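PDB 5DLK: TqaA from Penicillium aethiopicum, which is a fungal nonribosomal peptide synthetase whose terminal condensation-like domain, the piece in this model, probably releases the carrier-bound peptide by macrocyclization. Local coordinates for residues F61-F67 against R415-E421; G263-F269 against V435-S441; S385-Q391 against V422-P428. All blocks are in the same frame, centred on the assembly; numbering follows the deposited sequence.

From the N terminus, 61-67 runs from the end of helix 56-63 into the first residue of strand 67-75 and waits nearly 350 residues for 415-421 to close contact 1. Within that loop the chain lays down 263-269 and then 385-391. Strand 407-415 joins the sheet of strand 67-75, after which 415-421 returns the chain to the six-stranded sheet. There 422-428 settles beside 385-391 in contact 3, and the next strand, with 435-441, meets 263-269 in contact 2. Contact 3 is thus nested inside contact 2, and contact 1 crosses both. Contacts 2 and 3 build one sheet; contact 1 ties this six-stranded sheet to the five-stranded one holding strands 67-75 and 407-415.

Contact 1: residues F61-F67 against R415-E421; sequences FIKRGTF and RFDPLDE. With EDO (1,2-ethanediol), chain E.
E421 OE2 is gripped by three N-H groups. R64 NE meets it at 2.8 Å and almost straight (174°), L419 N reaches it at 3.1 Å from the opposite face of the carboxylate, and the indole NE1 of W423 is the third donor. R64 NH2 also bonds E421 OE1, at 3.0 Å, so the salt bridge is bidentate and side-on, one nitrogen to each oxygen, planes 47° apart. E421 CG sits between its backbone N and carbonyl carbon (chi1 77°), and the chain bends at chi2, bringing both oxygens to the arginine. L419 CD1 lies over one guanidinium face, 3.5 Å from R64 NH2, while the R64 shaft runs alongside the F416 ring, CD 4.0 Å from CE1.

G65, with positive phi, is the C-prime residue of a Schellman motif that ends helix 56-63. Beyond it F67 and R415 make an antiparallel hydrogen-bonded pair, R415 N to F67 O at 2.9 Å. Here strand 407-415, which probably corresponds to the latch of condensation domains, joins the five-stranded sheet of the N-terminal lobe. D417 N bonds R64 O at 3.0 Å, and D417 OD1 goes to T265 OG1. A 1,2-ethanediol, probably from the crystallisation liquor, clasps F416, its O2 accepting from N at 2.8 Å and its O1 donating to O. T66 OG1 bonds F61 O and lies at the edge of the F416 ring.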
loop_
_atom_site.group_PDB
_atom_site.type_symbol
_atom_site.label_atom_id
_atom_site.label_comp_id
_atom_site.label_asym_id
_atom_site.label_seq_id
_atom_site.Cartn_x
_atom_site.Cartn_y
_atom_site.Cartn_z
ATOM N N PHE A 61 -6.881 0.224 3.894
ATOM C CA PHE A 61 -7.075 0.802 2.564
ATOM C C PHE A 61 -8.544 0.816 2.159
ATOM O O PHE A 61 -9.010 1.773 1.553
ATOM C CB PHE A 61 -6.236 0.042 1.535
ATOM C CG PHE A 61 -4.776 0.365 1.602
ATOM C CD1 PHE A 61 -4.345 1.677 1.480
ATOM C CD2 PHE A 61 -3.829 -0.636 1.809
ATOM C CE1 PHE A 61 -2.995 2.000 1.554
ATOM C CE2 PHE A 61 -2.468 -0.328 1.881
ATOM C CZ PHE A 61 -2.050 1.007 1.755
ATOM N N ILE A 62 -9.278 -0.242 2.480
ATOM C CA ILE A 62 -10.699 -0.297 2.107
ATOM C C ILE A 62 -11.503 0.798 2.802
ATOM O O ILE A 62 -12.314 1.497 2.165
ATOM C CB ILE A 62 -11.296 -1.699 2.406
ATOM C CG1 ILE A 62 -10.666 -2.706 1.439
ATOM C CG2 ILE A 62 -12.807 -1.678 2.253
ATOM C CD1 ILE A 62 -10.927 -4.164 1.779
ATOM N N LYS A 63 -11.231 1.007 4.093
ATOM C CA LYS A 63 -11.951 2.016 4.852
ATOM C C LYS A 63 -11.697 3.416 4.331
ATOM O O LYS A 63 -12.508 4.317 4.539
ATOM C CB LYS A 63 -11.554 1.979 6.334
ATOM C CG LYS A 63 -12.171 0.873 7.164
ATOM C CD LYS A 63 -11.787 1.135 8.638
ATOM C CE LYS A 63 -12.243 0.042 9.582
ATOM N NZ LYS A 63 -13.724 -0.182 9.506
ATOM N N ARG A 64 -10.557 3.597 3.676
ATOM C CA ARG A 64 -10.157 4.899 3.156
ATOM C C ARG A 64 -10.482 5.066 1.660
ATOM O O ARG A 64 -10.057 6.043 1.010
ATOM C CB ARG A 64 -8.669 5.109 3.426
ATOM C CG ARG A 64 -8.415 5.403 4.932
ATOM C CD ARG A 64 -6.997 5.098 5.387
ATOM N NE ARG A 64 -6.885 5.307 6.839
ATOM C CZ ARG A 64 -7.347 4.472 7.773
ATOM N NH1 ARG A 64 -7.994 3.346 7.446
ATOM N NH2 ARG A 64 -7.195 4.779 9.057
ATOM N N GLY A 65 -11.244 4.117 1.121
ATOM C CA GLY A 65 -11.710 4.228 -0.259
ATOM C C GLY A 65 -10.561 4.249 -1.246
ATOM O O GLY A 65 -10.626 4.936 -2.274
ATOM N N THR A 66 -9.504 3.496 -0.938
ATOM C CA THR A 66 -8.278 3.567 -1.720
ATOM C C THR A 66 -8.471 2.761 -3.001
ATOM O O THR A 66 -8.604 1.544 -2.971
ATOM C CB THR A 66 -7.071 3.048 -0.930
ATOM O OG1 THR A 66 -7.166 3.537 0.412
ATOM C CG2 THR A 66 -5.760 3.565 -1.539
ATOM N N PHE A 67 -8.501 3.464 -4.128
ATOM C CA PHE A 67 -8.982 2.875 -5.374
ATOM C C PHE A 67 -8.253 3.553 -6.524
ATOM O O PHE A 67 -8.156 4.783 -6.565
ATOM C CB PHE A 67 -10.493 3.069 -5.441
ATOM C CG PHE A 67 -11.179 2.364 -6.582
ATOM C CD1 PHE A 67 -11.017 0.999 -6.790
ATOM C CD2 PHE A 67 -12.067 3.072 -7.390
ATOM C CE1 PHE A 67 -11.708 0.350 -7.842
ATOM C CE2 PHE A 67 -12.751 2.444 -8.438
ATOM C CZ PHE A 67 -12.563 1.083 -8.662
ATOM N N ARG A 415 -7.959 7.520 -5.781
ATOM C CA ARG A 415 -8.713 8.003 -4.630
ATOM C C ARG A 415 -8.009 7.492 -3.369
ATOM O O ARG A 415 -7.511 6.361 -3.355
ATOM C CB ARG A 415 -10.156 7.494 -4.631
ATOM C CG ARG A 415 -10.935 7.760 -5.929
ATOM C CD ARG A 415 -10.888 9.222 -6.300
ATOM N NE ARG A 415 -11.587 10.071 -5.345
ATOM C CZ ARG A 415 -11.673 11.392 -5.473
ATOM N NH1 ARG A 415 -11.125 11.986 -6.523
ATOM N NH2 ARG A 415 -12.305 12.120 -4.562
ATOM N N PHE A 416 -7.998 8.323 -2.334
ATOM C CA PHE A 416 -7.433 7.951 -1.026
ATOM C C PHE A 416 -7.863 9.001 -0.026
ATOM O O PHE A 416 -7.548 10.172 -0.193
ATOM C CB PHE A 416 -5.906 7.855 -1.076
ATOM C CG PHE A 416 -5.274 7.576 0.272
ATOM C CD1 PHE A 416 -5.463 6.356 0.893
ATOM C CD2 PHE A 416 -4.509 8.550 0.915
ATOM C CE1 PHE A 416 -4.879 6.077 2.148
ATOM C CE2 PHE A 416 -3.916 8.280 2.165
ATOM C CZ PHE A 416 -4.107 7.048 2.776
ATOM N N ASP A 417 -8.568 8.591 1.021
ATOM C CA ASP A 417 -9.088 9.550 1.995
ATOM C C ASP A 417 -8.810 9.109 3.425
ATOM O O ASP A 417 -9.517 8.266 3.959
ATOM C CB ASP A 417 -10.587 9.745 1.787
ATOM C CG ASP A 417 -10.894 10.383 0.454
ATOM O OD1 ASP A 417 -10.618 11.585 0.308
ATOM O OD2 ASP A 417 -11.383 9.666 -0.427
ATOM N N PRO A 418 -7.771 9.688 4.042
ATOM C CA PRO A 418 -7.397 9.357 5.425
ATOM C C PRO A 418 -8.549 9.531 6.406
ATOM O O PRO A 418 -9.471 10.309 6.153
ATOM C CB PRO A 418 -6.280 10.371 5.749
ATOM C CG PRO A 418 -5.715 10.765 4.439
ATOM C CD PRO A 418 -6.878 10.694 3.443
ATOM N N LEU A 419 -8.473 8.835 7.535
ATOM C CA LEU A 419 -9.439 9.026 8.601
ATOM C C LEU A 419 -8.890 10.062 9.602
ATOM O O LEU A 419 -8.807 11.245 9.273
ATOM C CB LEU A 419 -9.764 7.686 9.255
ATOM C CG LEU A 419 -10.232 6.643 8.220
ATOM C CD1 LEU A 419 -10.604 5.304 8.872
ATOM C CD2 LEU A 419 -11.394 7.207 7.392
ATOM N N ASP A 420 -8.495 9.646 10.802
ATOM C CA ASP A 420 -8.000 10.637 11.774
ATOM C C ASP A 420 -6.473 10.772 11.753
ATOM O O ASP A 420 -5.931 11.684 12.363
ATOM C CB ASP A 420 -8.453 10.280 13.192
ATOM C CG ASP A 420 -9.952 10.446 13.383
ATOM O OD1 ASP A 420 -10.541 11.356 12.754
ATOM O OD2 ASP A 420 -10.534 9.656 14.159
ATOM N N GLU A 421 -5.793 9.868 11.051
ATOM C CA GLU A 421 -4.326 9.855 11.028
ATOM C C GLU A 421 -3.693 10.844 10.039
ATOM O O GLU A 421 -4.332 11.307 9.080
ATOM C CB GLU A 421 -3.827 8.447 10.704
ATOM C CG GLU A 421 -3.927 8.065 9.214
ATOM C CD GLU A 421 -5.351 7.742 8.762
ATOM O OE1 GLU A 421 -6.211 7.514 9.633
ATOM O OE2 GLU A 421 -5.588 7.704 7.533
HETATM C C1 EDO E . -7.423 12.368 -2.567
HETATM O O1 EDO E . -6.362 11.435 -2.249
HETATM C C2 EDO E . -8.525 11.754 -3.448
HETATM O O2 EDO E . -9.312 10.776 -2.733
#

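Contact 2: residues G263-F269 against V435-S441; sequences GQTLWTF and VQVCANS. With EDO (1,2-ethanediol), chain F; EDO (1,2-ethanediol), chain E.
C438 fits against one face of the W267 indole: its CB lies 3.8 Å from the centroid of the six-membered ring, only 5° off the normal, and its SG makes a sulfur-aromatic contact, 3.5 Å from CE2. The backbone brings CB over the six-membered ring, and SG, anti to the backbone N (chi1 -175°), extends over the five-membered one. This is the tight part. Short backbone bonds flank the pair, V437 N to T268 O at 2.7 Å and T268 N to V437 O at 2.8 Å, with longer ones between L266 and A439. Next along the same face, Q436 CG comes to the edge of the F269 ring, 3.5 Å from CD1. The Q436 amide stands nearly perpendicular to that ring, with NE2 held by E434.

The outer side, of exposed W267 and F269, and the G263 end are looser. The indole face turned away from C438 has a 1,2-ethanediol hydroxyl over its centre, and the ethanediol that also bonds F416 accepts from W267 NE1 at 2.9 Å; both probably come from the crystallisation liquor. Toward G263 a water bridges T265 OG1 and N440 ND2, although T265 also bonds D417 and N440 OD1 bonds R442 N. Q264 and S441 still pair where the ladder ends, S441 N giving to Q264 O at 2.7 Å while the return bond from Q264 N goes to the side-chain OG at 2.8 Å.

Helix 446-465 packs on the face of L266, T268 and V437, and Q446 bonds T268 OG1. The whole is an antiparallel strand pair at one margin of the mixed six-stranded sheet, with 265-272 outermost, in the second lobe of a chloramphenicol acetyltransferase-like condensation domain.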
loop_
_atom_site.group_PDB
_atom_site.type_symbol
_atom_site.label_atom_id
_atom_site.label_comp_id
_atom_site.label_asym_id
_atom_site.label_seq_id
_atom_site.Cartn_x
_atom_site.Cartn_y
_atom_site.Cartn_z
ATOM N N GLY A 263 -14.793 17.992 6.571
ATOM C CA GLY A 263 -13.547 18.465 5.981
ATOM C C GLY A 263 -13.138 17.665 4.757
ATOM O O GLY A 263 -13.861 16.759 4.328
ATOM N N GLN A 264 -11.980 17.984 4.184
ATOM C CA GLN A 264 -11.546 17.265 2.991
ATOM C C GLN A 264 -10.105 16.780 3.078
ATOM O O GLN A 264 -9.301 17.290 3.866
ATOM C CB GLN A 264 -11.710 18.138 1.754
ATOM C CG GLN A 264 -10.760 19.312 1.694
ATOM C CD GLN A 264 -10.952 20.133 0.421
ATOM O OE1 GLN A 264 -11.734 19.759 -0.460
ATOM N NE2 GLN A 264 -10.244 21.255 0.324
ATOM N N THR A 265 -9.808 15.782 2.263
ATOM C CA THR A 265 -8.462 15.240 2.169
ATOM C C THR A 265 -7.581 16.311 1.552
ATOM O O THR A 265 -7.910 16.838 0.482
ATOM C CB THR A 265 -8.436 13.979 1.310
ATOM O OG1 THR A 265 -9.233 12.964 1.931
ATOM C CG2 THR A 265 -7.002 13.472 1.109
ATOM N N LEU A 266 -6.502 16.669 2.239
ATOM C CA LEU A 266 -5.527 17.606 1.691
ATOM C C LEU A 266 -4.186 16.927 1.475
ATOM O O LEU A 266 -3.682 16.239 2.379
ATOM C CB LEU A 266 -5.311 18.810 2.617
ATOM C CG LEU A 266 -6.471 19.728 2.965
ATOM C CD1 LEU A 266 -5.936 20.893 3.803
ATOM C CD2 LEU A 266 -7.086 20.230 1.686
ATOM N N TRP A 267 -3.611 17.135 0.291
ATOM C CA TRP A 267 -2.225 16.768 0.023
ATOM C C TRP A 267 -1.352 18.016 0.010
ATOM O O TRP A 267 -1.687 19.022 -0.636
ATOM C CB TRP A 267 -2.075 16.056 -1.322
ATOM C CG TRP A 267 -2.562 14.660 -1.365
ATOM C CD1 TRP A 267 -3.843 14.242 -1.581
ATOM C CD2 TRP A 267 -1.770 13.478 -1.214
ATOM N NE1 TRP A 267 -3.894 12.864 -1.572
ATOM C CE2 TRP A 267 -2.638 12.371 -1.348
ATOM C CE3 TRP A 267 -0.410 13.246 -0.973
ATOM C CZ2 TRP A 267 -2.189 11.050 -1.253
ATOM C CZ3 TRP A 267 0.035 11.936 -0.872
ATOM C CH2 TRP A 267 -0.854 10.850 -1.020
ATOM N N THR A 268 -0.217 17.948 0.687
ATOM C CA THR A 268 0.687 19.094 0.757
ATOM C C THR A 268 2.104 18.624 0.436
ATOM O O THR A 268 2.555 17.600 0.950
ATOM C CB THR A 268 0.616 19.769 2.140
ATOM O OG1 THR A 268 -0.746 20.156 2.399
ATOM C CG2 THR A 268 1.532 21.001 2.204
ATOM N N PHE A 269 2.793 19.346 -0.447
ATOM C CA PHE A 269 4.069 18.855 -0.981
ATOM C C PHE A 269 5.192 19.833 -0.710
ATOM O O PHE A 269 4.992 21.043 -0.780
ATOM C CB PHE A 269 3.971 18.624 -2.503
ATOM C CG PHE A 269 2.832 17.737 -2.921
ATOM C CD1 PHE A 269 2.980 16.361 -2.929
ATOM C CD2 PHE A 269 1.616 18.274 -3.327
ATOM C CE1 PHE A 269 1.930 15.527 -3.321
ATOM C CE2 PHE A 269 0.569 17.447 -3.717
ATOM C CZ PHE A 269 0.734 16.072 -3.714
ATOM N N VAL A 435 8.621 15.561 0.017
ATOM C CA VAL A 435 7.923 15.270 1.255
ATOM C C VAL A 435 6.450 15.592 1.025
ATOM O O VAL A 435 6.102 16.705 0.626
ATOM C CB VAL A 435 8.515 16.082 2.441
ATOM C CG1 VAL A 435 7.714 15.875 3.724
ATOM C CG2 VAL A 435 10.009 15.750 2.635
ATOM N N GLN A 436 5.586 14.607 1.249
ATOM C CA GLN A 436 4.163 14.775 1.015
ATOM C C GLN A 436 3.413 14.543 2.314
ATOM O O GLN A 436 3.620 13.528 2.975
ATOM C CB GLN A 436 3.677 13.788 -0.046
ATOM C CG GLN A 436 4.584 13.721 -1.279
ATOM C CD GLN A 436 4.198 12.601 -2.226
ATOM O OE1 GLN A 436 3.537 11.642 -1.831
ATOM N NE2 GLN A 436 4.602 12.724 -3.489
ATOM N N VAL A 437 2.544 15.469 2.683
ATOM C CA VAL A 437 1.685 15.266 3.839
ATOM C C VAL A 437 0.261 15.054 3.347
ATOM O O VAL A 437 -0.228 15.816 2.490
ATOM C CB VAL A 437 1.737 16.469 4.806
ATOM C CG1 VAL A 437 0.711 16.293 5.924
ATOM C CG2 VAL A 437 3.161 16.662 5.356
ATOM N N CYS A 438 -0.396 14.021 3.875
ATOM C CA CYS A 438 -1.785 13.744 3.509
ATOM C C CYS A 438 -2.621 13.546 4.767
ATOM O O CYS A 438 -2.355 12.644 5.581
ATOM C CB CYS A 438 -1.883 12.502 2.619
ATOM S SG CYS A 438 -3.582 12.213 2.017
ATOM N N ALA A 439 -3.629 14.388 4.929
ATOM C CA ALA A 439 -4.486 14.312 6.101
ATOM C C ALA A 439 -5.771 15.065 5.840
ATOM O O ALA A 439 -5.800 16.009 5.052
ATOM C CB ALA A 439 -3.778 14.901 7.345
ATOM N N ASN A 440 -6.817 14.667 6.535
ATOM C CA ASN A 440 -8.065 15.422 6.481
ATOM C C ASN A 440 -7.886 16.831 7.054
ATOM O O ASN A 440 -7.180 17.016 8.040
ATOM C CB ASN A 440 -9.150 14.668 7.229
ATOM C CG ASN A 440 -10.512 15.280 7.013
ATOM O OD1 ASN A 440 -10.863 16.239 7.672
ATOM N ND2 ASN A 440 -11.264 14.741 6.071
ATOM N N SER A 441 -8.547 17.822 6.450
ATOM C CA SER A 441 -8.346 19.213 6.816
ATOM C C SER A 441 -8.818 19.497 8.237
ATOM O O SER A 441 -8.416 20.494 8.840
ATOM C CB SER A 441 -9.082 20.137 5.831
ATOM O OG SER A 441 -10.448 19.772 5.788
HETATM C C1 EDO F . 0.307 12.535 -4.977
HETATM O O1 EDO F . 1.355 11.759 -4.375
HETATM C C2 EDO F . -0.987 11.726 -5.001
HETATM O O2 EDO F . -2.110 12.618 -4.935
HETATM C C1 EDO E . -7.423 12.368 -2.567
HETATM O O1 EDO E . -6.362 11.435 -2.249
HETATM C C2 EDO E . -8.525 11.754 -3.448
HETATM O O2 EDO E . -9.312 10.776 -2.733
HETATM O O HOH W 1 -9.902 12.500 4.528
HETATM O O HOH W 2 -1.932 18.124 3.845
#

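Contact 3: residues S385-Q391 against V422-P428; sequences SLIVQHQ and VWIFTEP
H390 ND1 and T426 OG1 share a hydrogen bond of 2.8 Å in which either could be the donor. The threonine hydroxyl lies between its backbone N and carbonyl carbon (chi1 45°), and the imidazole, swung anti to its own backbone N, crosses it at about a right angle and offers its edge. Just as short is the backbone bond from Q389 N to I424 O, 2.8 Å and nearly straight at 174°. It belongs to a regular parallel ladder that starts with V422 N on S385 O and ends with Q391 N on T426 O, 2.9 Å apart.

On the other face of the sheet, Q389 NE2 donates to Q391 OE1 at 3.0 Å, staying in its own amide plane but coming from above that of Q391. With Q389 OE1 bonded to T309, the amide is held at both ends, which favours this flip. Q391 NE2 reaches a water that in turn donates to E427 OE2, a link across the two strands; E427 OE1 goes to H429.

Packing surrounds this polar network. The Q389 amide stands almost perpendicular to the F425 ring, at its edge, with CD 3.7 Å from CE1. I387 lies alongside W423 and lays CD1 over the indole face in a CH-pi contact, 3.9 Å from the six-membered centroid, while its CG2 touches CZ3. On the face of H390 and T426, L386 CD1 meets V422 CG1 at 3.8 Å and also I424 CD1.

H390 adjoins N392, which binds phosphopantetheine in another crystal structure of this protein. Helix 283-299 packs against the face of L386, V388, H390 and T426, and strands 303-310 and 433-440 flank the pair on either side.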
loop_
_atom_site.group_PDB
_atom_site.type_symbol
_atom_site.label_atom_id
_atom_site.label_comp_id
_atom_site.label_asym_id
_atom_site.label_seq_id
_atom_site.Cartn_x
_atom_site.Cartn_y
_atom_site.Cartn_z
ATOM N N SER A 385 -1.457 7.362 14.885
ATOM C CA SER A 385 -1.976 8.685 14.555
ATOM C C SER A 385 -1.097 9.400 13.532
ATOM O O SER A 385 -1.523 10.386 12.915
ATOM C CB SER A 385 -2.107 9.528 15.821
ATOM O OG SER A 385 -0.854 9.639 16.461
ATOM N N LEU A 386 0.137 8.921 13.395
ATOM C CA LEU A 386 1.093 9.420 12.413
ATOM C C LEU A 386 1.775 8.240 11.762
ATOM O O LEU A 386 2.265 7.341 12.451
ATOM C CB LEU A 386 2.140 10.336 13.067
ATOM C CG LEU A 386 3.227 10.812 12.107
ATOM C CD1 LEU A 386 2.654 11.831 11.125
ATOM C CD2 LEU A 386 4.402 11.420 12.893
ATOM N N ILE A 387 1.779 8.205 10.433
ATOM C CA ILE A 387 2.423 7.111 9.730
ATOM C C ILE A 387 3.385 7.666 8.690
ATOM O O ILE A 387 2.992 8.439 7.819
ATOM C CB ILE A 387 1.407 6.188 9.032
ATOM C CG1 ILE A 387 0.357 5.710 10.040
ATOM C CG2 ILE A 387 2.141 5.014 8.329
ATOM C CD1 ILE A 387 -0.694 4.770 9.459
ATOM N N VAL A 388 4.642 7.252 8.790
ATOM C CA VAL A 388 5.674 7.678 7.857
ATOM C C VAL A 388 5.959 6.559 6.864
ATOM O O VAL A 388 6.265 5.418 7.247
ATOM C CB VAL A 388 6.948 8.055 8.582
ATOM C CG1 VAL A 388 8.056 8.391 7.587
ATOM C CG2 VAL A 388 6.657 9.228 9.533
ATOM N N GLN A 389 5.839 6.887 5.582
ATOM C CA GLN A 389 6.023 5.897 4.519
ATOM C C GLN A 389 7.036 6.412 3.501
ATOM O O GLN A 389 6.718 7.305 2.702
ATOM C CB GLN A 389 4.700 5.595 3.820
ATOM C CG GLN A 389 4.815 4.495 2.746
ATOM C CD GLN A 389 3.459 3.953 2.329
ATOM O OE1 GLN A 389 2.572 3.725 3.170
ATOM N NE2 GLN A 389 3.291 3.719 1.031
ATOM N N HIS A 390 8.240 5.848 3.517
ATOM C CA HIS A 390 9.234 6.197 2.507
ATOM C C HIS A 390 9.047 5.297 1.288
ATOM O O HIS A 390 9.002 4.067 1.410
ATOM C CB HIS A 390 10.662 6.051 3.021
ATOM C CG HIS A 390 11.670 6.362 1.968
ATOM N ND1 HIS A 390 11.741 7.602 1.369
ATOM C CD2 HIS A 390 12.567 5.580 1.328
ATOM C CE1 HIS A 390 12.684 7.583 0.444
ATOM N NE2 HIS A 390 13.211 6.370 0.407
ATOM N N GLN A 391 8.929 5.908 0.117
ATOM C CA GLN A 391 8.599 5.167 -1.097
ATOM C C GLN A 391 9.848 4.685 -1.820
ATOM O O GLN A 391 10.207 5.234 -2.854
ATOM C CB GLN A 391 7.763 6.051 -2.034
ATOM C CG GLN A 391 6.526 6.649 -1.380
ATOM C CD GLN A 391 5.375 5.670 -1.233
ATOM O OE1 GLN A 391 5.543 4.536 -0.781
ATOM N NE2 GLN A 391 4.182 6.120 -1.603
ATOM N N VAL A 422 -2.424 11.158 10.283
ATOM C CA VAL A 422 -1.634 11.979 9.373
ATOM C C VAL A 422 -0.638 11.045 8.698
ATOM O O VAL A 422 0.005 10.237 9.371
ATOM C CB VAL A 422 -0.893 13.120 10.108
ATOM C CG1 VAL A 422 0.092 13.831 9.163
ATOM C CG2 VAL A 422 -1.902 14.096 10.687
ATOM N N TRP A 423 -0.565 11.114 7.369
ATOM C CA TRP A 423 0.452 10.406 6.602
ATOM C C TRP A 423 1.563 11.329 6.152
ATOM O O TRP A 423 1.296 12.448 5.694
ATOM C CB TRP A 423 -0.172 9.754 5.347
ATOM C CG TRP A 423 -1.223 8.764 5.629
ATOM C CD1 TRP A 423 -2.538 9.014 5.911
ATOM C CD2 TRP A 423 -1.069 7.337 5.657
ATOM N NE1 TRP A 423 -3.211 7.820 6.104
ATOM C CE2 TRP A 423 -2.326 6.785 5.969
ATOM C CE3 TRP A 423 0.017 6.477 5.474
ATOM C CZ2 TRP A 423 -2.536 5.401 6.079
ATOM C CZ3 TRP A 423 -0.194 5.105 5.567
ATOM C CH2 TRP A 423 -1.454 4.582 5.879
ATOM N N ILE A 424 2.809 10.863 6.268
ATOM C CA ILE A 424 3.929 11.538 5.634
ATOM C C ILE A 424 4.544 10.574 4.644
ATOM O O ILE A 424 5.088 9.559 5.039
ATOM C CB ILE A 424 5.006 11.982 6.636
ATOM C CG1 ILE A 424 4.437 13.018 7.614
ATOM C CG2 ILE A 424 6.218 12.566 5.870
ATOM C CD1 ILE A 424 5.395 13.423 8.733
ATOM N N PHE A 425 4.423 10.872 3.355
ATOM C CA PHE A 425 5.069 10.067 2.329
ATOM C C PHE A 425 6.310 10.795 1.826
ATOM O O PHE A 425 6.296 12.022 1.708
ATOM C CB PHE A 425 4.146 9.807 1.138
ATOM C CG PHE A 425 2.852 9.122 1.480
ATOM C CD1 PHE A 425 2.784 7.742 1.574
ATOM C CD2 PHE A 425 1.691 9.865 1.677
ATOM C CE1 PHE A 425 1.561 7.106 1.870
ATOM C CE2 PHE A 425 0.482 9.236 1.959
ATOM C CZ PHE A 425 0.424 7.862 2.060
ATOM N N THR A 426 7.360 10.059 1.489
ATOM C CA THR A 426 8.541 10.689 0.871
ATOM C C THR A 426 8.880 9.936 -0.412
ATOM O O THR A 426 8.979 8.722 -0.410
ATOM C CB THR A 426 9.767 10.710 1.812
ATOM O OG1 THR A 426 9.917 9.432 2.452
ATOM C CG2 THR A 426 9.612 11.780 2.867
ATOM N N GLU A 427 9.013 10.668 -1.519
ATOM C CA GLU A 427 9.304 10.069 -2.817
ATOM C C GLU A 427 10.668 10.539 -3.296
ATOM O O GLU A 427 10.871 11.746 -3.475
ATOM C CB GLU A 427 8.247 10.448 -3.856
ATOM C CG GLU A 427 6.951 9.691 -3.724
ATOM C CD GLU A 427 6.005 9.956 -4.882
ATOM O OE1 GLU A 427 6.274 10.872 -5.683
ATOM O OE2 GLU A 427 4.994 9.238 -4.976
ATOM N N PRO A 428 11.602 9.598 -3.481
ATOM C CA PRO A 428 12.985 9.909 -3.851
ATOM C C PRO A 428 13.173 10.002 -5.359
ATOM O O PRO A 428 13.661 9.054 -5.960
ATOM C CB PRO A 428 13.769 8.732 -3.270
ATOM C CG PRO A 428 12.817 7.592 -3.360
ATOM C CD PRO A 428 11.425 8.167 -3.184
HETATM O O HOH W 3 3.639 9.010 -2.526
#